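Glutathione S-transferase (Vibrio parahaemolyticus, PDB 7MIQ) probably catalyses the conjugation of glutathione to electrophilic substrates, as a bacterial glutathione S-transferase of the Gtt2 class. Local coordinates at residues S136-F141 with Y168-F173; I180-F183 with N188-R191. All blocks are in the same frame, centred on the assembly; numbering follows the deposited sequence.

Contact 1. Residues S136-F141 with Y168-F173; sequences SRVLEF and YIFIGF
Phe-170 and Phe-141 both carry CG anti to the backbone N, with chi1 at 159° and 174°, and these torsions swing the two rings out from their helices until they meet in the gap between them. Val-138 places CG1 in the same way, anti to its own N, and presents that methyl to the far end of the Phe-170 ring. The methyl lies at the ring edge, close to the ring plane, with Val-138 CG1 3.8 Å from Phe-170 CE1 and only slightly farther from CZ. On the other flank, Phe-170 CE2 comes within 3.8 Å of Phe-141 CD2. The ring centroids are 5.8 Å apart and the planes inclined at 47°, an oblique pairing in which Phe-170 CZ sits at the edge of the Phe-141 ring, in its plane. These helices, 127-151 and 162-177, belong to the all-helical C-terminal domain of the glutathione S-transferase fold. Their backbones stay well separated here, Val-138 CA and Phe-170 CA being 9.3 Å apart, and Phe-170 reaches into the interval to meet the two side chains of the other helix. All three residues are buried and the contact is wholly apolar. Phe-170 also packs on Leu-142 and Leu-145, while Phe-141 reaches Val-100 and Gln-104 of helix 88-114.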
ATOM      1  N   SER A 136     -11.157  -4.192 -16.475  1.00 27.59           N
ATOM      2  CA  SER A 136     -12.302  -4.887 -15.897  1.00 26.56           C
ATOM      3  C   SER A 136     -12.272  -4.848 -14.375  1.00 23.15           C
ATOM      4  O   SER A 136     -13.327  -4.807 -13.733  1.00 26.49           O
ATOM      5  CB  SER A 136     -12.341  -6.336 -16.388  1.00 29.09           C
ATOM      6  OG  SER A 136     -12.392  -6.388 -17.803  1.00 41.20           O
ATOM      7  N   ARG A 137     -11.078  -4.853 -13.780  1.00 27.97           N
ATOM      8  CA  ARG A 137     -10.988  -4.749 -12.328  1.00 25.87           C
ATOM      9  C   ARG A 137     -11.409  -3.364 -11.849  1.00 21.55           C
ATOM     10  O   ARG A 137     -12.046  -3.234 -10.797  1.00 23.04           O
ATOM     11  CB  ARG A 137      -9.571  -5.090 -11.864  1.00 28.54           C
ATOM     12  CG  ARG A 137      -9.241  -6.575 -12.003  1.00 40.20           C
ATOM     13  CD  ARG A 137      -7.862  -6.924 -11.458  1.00 60.20           C
ATOM     14  NE  ARG A 137      -7.630  -6.357 -10.134  1.00 81.22           N
ATOM     15  CZ  ARG A 137      -6.627  -5.543  -9.835  1.00 80.16           C
ATOM     16  NH1 ARG A 137      -5.711  -5.214 -10.732  1.00 62.88           N
ATOM     17  NH2 ARG A 137      -6.534  -5.054  -8.600  1.00 55.46           N
ATOM     18  N   VAL A 138     -11.074  -2.321 -12.612  1.00 25.75           N
ATOM     19  CA  VAL A 138     -11.560  -0.979 -12.293  1.00 24.74           C
ATOM     20  C   VAL A 138     -13.084  -0.954 -12.302  1.00 26.80           C
ATOM     21  O   VAL A 138     -13.722  -0.444 -11.374  1.00 21.14           O
ATOM     22  CB  VAL A 138     -10.979   0.055 -13.275  1.00 22.33           C
ATOM     23  CG1 VAL A 138     -11.631   1.415 -13.057  1.00 18.51           C
ATOM     24  CG2 VAL A 138      -9.472   0.153 -13.119  1.00 20.84           C
ATOM     25  N   LEU A 139     -13.689  -1.520 -13.350  1.00 24.41           N
ATOM     26  CA  LEU A 139     -15.145  -1.513 -13.461  1.00 26.22           C
ATOM     27  C   LEU A 139     -15.803  -2.299 -12.335  1.00 24.47           C
ATOM     28  O   LEU A 139     -16.896  -1.934 -11.884  1.00 28.97           O
ATOM     29  CB  LEU A 139     -15.571  -2.075 -14.820  1.00 28.54           C
ATOM     30  CG  LEU A 139     -15.124  -1.293 -16.058  1.00 23.22           C
ATOM     31  CD1 LEU A 139     -15.410  -2.081 -17.329  1.00 28.92           C
ATOM     32  CD2 LEU A 139     -15.813   0.058 -16.108  1.00 26.17           C
ATOM     33  N   GLU A 140     -15.162  -3.370 -11.865  1.00 21.85           N
ATOM     34  CA  GLU A 140     -15.747  -4.162 -10.787  1.00 24.58           C
ATOM     35  C   GLU A 140     -15.637  -3.459  -9.439  1.00 25.33           C
ATOM     36  O   GLU A 140     -16.467  -3.692  -8.553  1.00 27.33           O
ATOM     37  CB  GLU A 140     -15.081  -5.536 -10.726  1.00 32.91           C
ATOM     38  CG  GLU A 140     -15.414  -6.431 -11.910  1.00 45.62           C
ATOM     39  CD  GLU A 140     -14.590  -7.702 -11.931  1.00 60.99           C
ATOM     40  OE1 GLU A 140     -13.672  -7.832 -11.092  1.00 54.22           O
ATOM     41  OE2 GLU A 140     -14.856  -8.572 -12.787  1.00 70.24           O
ATOM     42  N   PHE A 141     -14.632  -2.601  -9.259  1.00 25.87           N
ATOM     43  CA  PHE A 141     -14.491  -1.908  -7.984  1.00 20.57           C
ATOM     44  C   PHE A 141     -15.423  -0.706  -7.872  1.00 20.38           C
ATOM     45  O   PHE A 141     -15.807  -0.333  -6.759  1.00 23.58           O
ATOM     46  CB  PHE A 141     -13.039  -1.474  -7.774  1.00 21.08           C
ATOM     47  CG  PHE A 141     -12.830  -0.633  -6.542  1.00 20.05           C
ATOM     48  CD1 PHE A 141     -13.129  -1.137  -5.285  1.00 21.69           C
ATOM     49  CD2 PHE A 141     -12.333   0.655  -6.641  1.00 23.08           C
ATOM     50  CE1 PHE A 141     -12.941  -0.368  -4.148  1.00 18.97           C
ATOM     51  CE2 PHE A 141     -12.138   1.429  -5.506  1.00 21.59           C
ATOM     52  CZ  PHE A 141     -12.446   0.918  -4.259  1.00 19.63           C
ATOM     53  N   TYR A 168      -9.693  10.664  -5.784  1.00 12.89           N
ATOM     54  CA  TYR A 168      -9.842  11.660  -6.842  1.00 13.42           C
ATOM     55  C   TYR A 168      -8.923  11.356  -8.018  1.00 14.45           C
ATOM     56  O   TYR A 168      -9.356  11.388  -9.178  1.00 14.26           O
ATOM     57  CB  TYR A 168      -9.573  13.050  -6.257  1.00 12.87           C
ATOM     58  CG  TYR A 168      -9.373  14.190  -7.237  1.00 13.34           C
ATOM     59  CD1 TYR A 168     -10.451  14.935  -7.705  1.00 16.37           C
ATOM     60  CD2 TYR A 168      -8.096  14.556  -7.652  1.00 15.56           C
ATOM     61  CE1 TYR A 168     -10.260  15.999  -8.586  1.00 16.77           C
ATOM     62  CE2 TYR A 168      -7.897  15.608  -8.524  1.00 19.02           C
ATOM     63  CZ  TYR A 168      -8.979  16.327  -8.988  1.00 21.63           C
ATOM     64  OH  TYR A 168      -8.762  17.376  -9.852  1.00 19.44           O
ATOM     65  N   ILE A 169      -7.658  11.027  -7.741  1.00 13.37           N
ATOM     66  CA  ILE A 169      -6.731  10.658  -8.808  1.00 15.30           C
ATOM     67  C   ILE A 169      -7.207   9.394  -9.516  1.00 17.48           C
ATOM     68  O   ILE A 169      -7.140   9.293 -10.748  1.00 14.96           O
ATOM     69  CB  ILE A 169      -5.303  10.494  -8.249  1.00 15.47           C
ATOM     70  CG1 ILE A 169      -4.775  11.828  -7.712  1.00 12.69           C
ATOM     71  CG2 ILE A 169      -4.361   9.933  -9.316  1.00 15.54           C
ATOM     72  CD1 ILE A 169      -4.656  12.908  -8.767  1.00 14.86           C
ATOM     73  N   PHE A 170      -7.701   8.414  -8.750  1.00 19.52           N
ATOM     74  CA  PHE A 170      -8.201   7.174  -9.343  1.00 14.84           C
ATOM     75  C   PHE A 170      -9.373   7.442 -10.281  1.00 16.54           C
ATOM     76  O   PHE A 170      -9.390   6.966 -11.423  1.00 16.73           O
ATOM     77  CB  PHE A 170      -8.595   6.187  -8.235  1.00 16.26           C
ATOM     78  CG  PHE A 170      -9.568   5.117  -8.676  1.00 16.55           C
ATOM     79  CD1 PHE A 170      -9.269   4.266  -9.730  1.00 17.63           C
ATOM     80  CD2 PHE A 170     -10.780   4.956  -8.020  1.00 20.32           C
ATOM     81  CE1 PHE A 170     -10.168   3.283 -10.129  1.00 17.71           C
ATOM     82  CE2 PHE A 170     -11.682   3.979  -8.411  1.00 17.47           C
ATOM     83  CZ  PHE A 170     -11.374   3.140  -9.467  1.00 17.32           C
ATOM     84  N   ILE A 171     -10.366   8.204  -9.817  1.00 16.60           N
ATOM     85  CA  ILE A 171     -11.517   8.493 -10.668  1.00 16.48           C
ATOM     86  C   ILE A 171     -11.102   9.352 -11.860  1.00 15.85           C
ATOM     87  O   ILE A 171     -11.635   9.187 -12.965  1.00 17.91           O
ATOM     88  CB  ILE A 171     -12.645   9.143  -9.840  1.00 16.16           C
ATOM     89  CG1 ILE A 171     -13.235   8.133  -8.845  1.00 14.52           C
ATOM     90  CG2 ILE A 171     -13.743   9.705 -10.742  1.00 15.53           C
ATOM     91  CD1 ILE A 171     -13.709   6.826  -9.479  1.00 16.28           C
ATOM     92  N   GLY A 172     -10.138  10.258 -11.671  1.00 17.96           N
ATOM     93  CA  GLY A 172      -9.583  10.979 -12.808  1.00 17.06           C
ATOM     94  C   GLY A 172      -8.997  10.049 -13.854  1.00 23.89           C
ATOM     95  O   GLY A 172      -9.203  10.241 -15.057  1.00 22.74           O
ATOM     96  N   PHE A 173      -8.257   9.029 -13.410  1.00 22.53           N
ATOM     97  CA  PHE A 173      -7.771   7.997 -14.321  1.00 17.98           C
ATOM     98  C   PHE A 173      -8.922   7.363 -15.090  1.00 21.67           C
ATOM     99  O   PHE A 173      -8.886   7.265 -16.322  1.00 17.57           O
ATOM    100  CB  PHE A 173      -7.012   6.920 -13.540  1.00 20.46           C
ATOM    101  CG  PHE A 173      -5.517   7.001 -13.660  1.00 23.21           C
ATOM    102  CD1 PHE A 173      -4.887   6.691 -14.851  1.00 30.99           C
ATOM    103  CD2 PHE A 173      -4.741   7.346 -12.565  1.00 30.12           C
ATOM    104  CE1 PHE A 173      -3.511   6.753 -14.959  1.00 30.32           C
ATOM    105  CE2 PHE A 173      -3.361   7.410 -12.667  1.00 34.93           C
ATOM    106  CZ  PHE A 173      -2.749   7.113 -13.868  1.00 31.01           C
TER

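Contact 2. Residues I180-F183 with N188-R191; sequences IEVF and NIAR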
ATOM      1  N   ILE A 180     -14.123   5.823 -19.062  1.00 22.10           N
ATOM      2  CA  ILE A 180     -15.224   5.190 -18.346  1.00 24.26           C
ATOM      3  C   ILE A 180     -16.191   6.272 -17.891  1.00 25.41           C
ATOM      4  O   ILE A 180     -15.788   7.244 -17.241  1.00 23.95           O
ATOM      5  CB  ILE A 180     -14.708   4.376 -17.149  1.00 24.77           C
ATOM      6  CG1 ILE A 180     -13.686   3.335 -17.612  1.00 23.72           C
ATOM      7  CG2 ILE A 180     -15.869   3.719 -16.423  1.00 21.01           C
ATOM      8  CD1 ILE A 180     -13.005   2.602 -16.481  1.00 22.48           C
ATOM      9  N   GLU A 181     -17.471   6.110 -18.229  1.00 27.24           N
ATOM     10  CA  GLU A 181     -18.496   7.086 -17.852  1.00 27.50           C
ATOM     11  C   GLU A 181     -18.937   6.830 -16.409  1.00 26.36           C
ATOM     12  O   GLU A 181     -20.049   6.382 -16.122  1.00 29.70           O
ATOM     13  CB  GLU A 181     -19.667   7.034 -18.824  1.00 31.95           C
ATOM     14  CG  GLU A 181     -19.296   7.443 -20.239  1.00 38.53           C
ATOM     15  CD  GLU A 181     -20.505   7.644 -21.128  1.00 43.98           C
ATOM     16  OE1 GLU A 181     -21.639   7.402 -20.663  1.00 42.51           O
ATOM     17  OE2 GLU A 181     -20.319   8.049 -22.294  1.00 40.52           O
ATOM     18  N   VAL A 182     -18.028   7.149 -15.485  1.00 23.95           N
ATOM     19  CA  VAL A 182     -18.248   6.846 -14.071  1.00 22.87           C
ATOM     20  C   VAL A 182     -19.452   7.611 -13.541  1.00 23.41           C
ATOM     21  O   VAL A 182     -20.314   7.051 -12.853  1.00 22.09           O
ATOM     22  CB  VAL A 182     -16.985   7.164 -13.251  1.00 19.93           C
ATOM     23  CG1 VAL A 182     -17.253   6.975 -11.764  1.00 19.46           C
ATOM     24  CG2 VAL A 182     -15.820   6.297 -13.702  1.00 16.21           C
ATOM     25  N   PHE A 183     -19.534   8.902 -13.866  1.00 20.44           N
ATOM     26  CA  PHE A 183     -20.502   9.773 -13.212  1.00 21.58           C
ATOM     27  C   PHE A 183     -21.923   9.517 -13.693  1.00 26.57           C
ATOM     28  O   PHE A 183     -22.876   9.745 -12.941  1.00 28.53           O
ATOM     29  CB  PHE A 183     -20.103  11.229 -13.429  1.00 19.80           C
ATOM     30  CG  PHE A 183     -18.733  11.553 -12.905  1.00 24.43           C
ATOM     31  CD1 PHE A 183     -18.255  10.934 -11.755  1.00 22.51           C
ATOM     32  CD2 PHE A 183     -17.913  12.450 -13.567  1.00 22.30           C
ATOM     33  CE1 PHE A 183     -16.992  11.217 -11.271  1.00 18.55           C
ATOM     34  CE2 PHE A 183     -16.644  12.739 -13.083  1.00 22.46           C
ATOM     35  CZ  PHE A 183     -16.186  12.118 -11.936  1.00 17.95           C
ATOM     36  N   ASN A 188     -23.241   8.462  -6.495  1.00 16.54           N
ATOM     37  CA  ASN A 188     -22.598   8.764  -5.223  1.00 18.47           C
ATOM     38  C   ASN A 188     -21.122   9.090  -5.416  1.00 16.43           C
ATOM     39  O   ASN A 188     -20.588   9.983  -4.750  1.00 15.95           O
ATOM     40  CB  ASN A 188     -22.791   7.594  -4.261  1.00 19.75           C
ATOM     41  CG  ASN A 188     -24.262   7.327  -3.971  1.00 23.50           C
ATOM     42  OD1 ASN A 188     -24.811   6.295  -4.357  1.00 25.68           O
ATOM     43  ND2 ASN A 188     -24.907   8.271  -3.303  1.00 17.53           N
ATOM     44  N   ILE A 189     -20.446   8.386  -6.325  1.00 16.39           N
ATOM     45  CA  ILE A 189     -19.111   8.820  -6.730  1.00 15.29           C
ATOM     46  C   ILE A 189     -19.177  10.221  -7.323  1.00 16.73           C
ATOM     47  O   ILE A 189     -18.335  11.077  -7.032  1.00 17.09           O
ATOM     48  CB  ILE A 189     -18.491   7.821  -7.723  1.00 18.10           C
ATOM     49  CG1 ILE A 189     -18.417   6.422  -7.109  1.00 17.65           C
ATOM     50  CG2 ILE A 189     -17.106   8.299  -8.170  1.00 17.15           C
ATOM     51  CD1 ILE A 189     -17.841   5.367  -8.050  1.00 21.68           C
ATOM     52  N   ALA A 190     -20.191  10.480  -8.151  1.00 17.20           N
ATOM     53  CA  ALA A 190     -20.314  11.792  -8.776  1.00 16.71           C
ATOM     54  C   ALA A 190     -20.523  12.878  -7.725  1.00 16.03           C
ATOM     55  O   ALA A 190     -19.854  13.917  -7.754  1.00 17.75           O
ATOM     56  CB  ALA A 190     -21.456  11.779  -9.791  1.00 16.95           C
ATOM     57  N   ARG A 191     -21.446  12.645  -6.786  1.00 15.08           N
ATOM     58  CA  ARG A 191     -21.665  13.578  -5.678  1.00 15.33           C
ATOM     59  C   ARG A 191     -20.365  13.872  -4.942  1.00 15.10           C
ATOM     60  O   ARG A 191     -20.010  15.035  -4.715  1.00 17.14           O
ATOM     61  CB  ARG A 191     -22.701  12.994  -4.709  1.00 17.41           C
ATOM     62  CG  ARG A 191     -23.119  13.890  -3.534  1.00 21.17           C
ATOM     63  CD  ARG A 191     -22.158  13.839  -2.329  1.00 20.97           C
ATOM     64  NE  ARG A 191     -21.911  12.489  -1.834  1.00 20.26           N
ATOM     65  CZ  ARG A 191     -20.934  12.171  -0.995  1.00 20.66           C
ATOM     66  NH1 ARG A 191     -20.085  13.081  -0.545  1.00 20.76           N
ATOM     67  NH2 ARG A 191     -20.800  10.905  -0.601  1.00 19.36           N
TER
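Phe-183 lies against Ala-190 where two short helices, 182-185 and 187-196, follow each other almost without a break in the helical C-terminal domain of the glutathione S-transferase fold. Glu-181, the centre of an inverse gamma turn, occupies the N-cap position of the first helix. The backbones come close, with Phe-183 CA and Ala-190 CA 4.9 Å apart, an approach consistent with the small side chain of Ala-190. Along Phe-183, the contact starts at CB, 3.9 Å from Ala-190 CB. CG remains near the same methyl, and CD1 then comes up to the backbone of the second helix, 3.7 Å from Ala-190 CA. One atom farther on, CE1 has Ala-190 CA still in range and also meets the next side chain, with Ile-189 CG2 at 4.3 Å, near the ring plane and at its edge. At the tip, CZ approaches Ile-171 CG2 of helix 162-177. With CG anti to the carbonyl carbon and beside the backbone N (chi1 -59°), the ring runs along Ala-190 and Ile-189. Beyond this pair, the ring meets that of Phe-193 with planes at about 45°. Ile-189 is itself held at its backbone, where N donates a hydrogen bond to Asp-146 OD1 of helix 127-151. The more buried part of the interface is aliphatic: Val-182 and Ile-189 cross at about a right angle, and both side chains leave their backbones toward the other segment. Val-182 CG1 faces two methyls of the isoleucine, 3.8 Å from Ile-189 CG2 and 4.1 Å from Ile-189 CD1.

Overall arrangement
Contact 1 precedes contact 2 along the chain, and their centres are 10 Å apart on the same side of the chain's centre, within the C-terminal helical domain. Contact 1 joins the long helices 127-151 and 162-177; the chain then leaves the second of these and turns into helices 182-185 and 187-196, which form contact 2. The two touch directly. Ile-171 CG2 is 3.6 Å from Phe-183 CE1, and Ile-180 packs on both Val-138 and Leu-139, with Leu-139 CD2 3.7 Å from Ile-180 CG2. The shared apolar packing, buried around contact 1 and reaching the surface at contact 2, joins the short helices to the long ones.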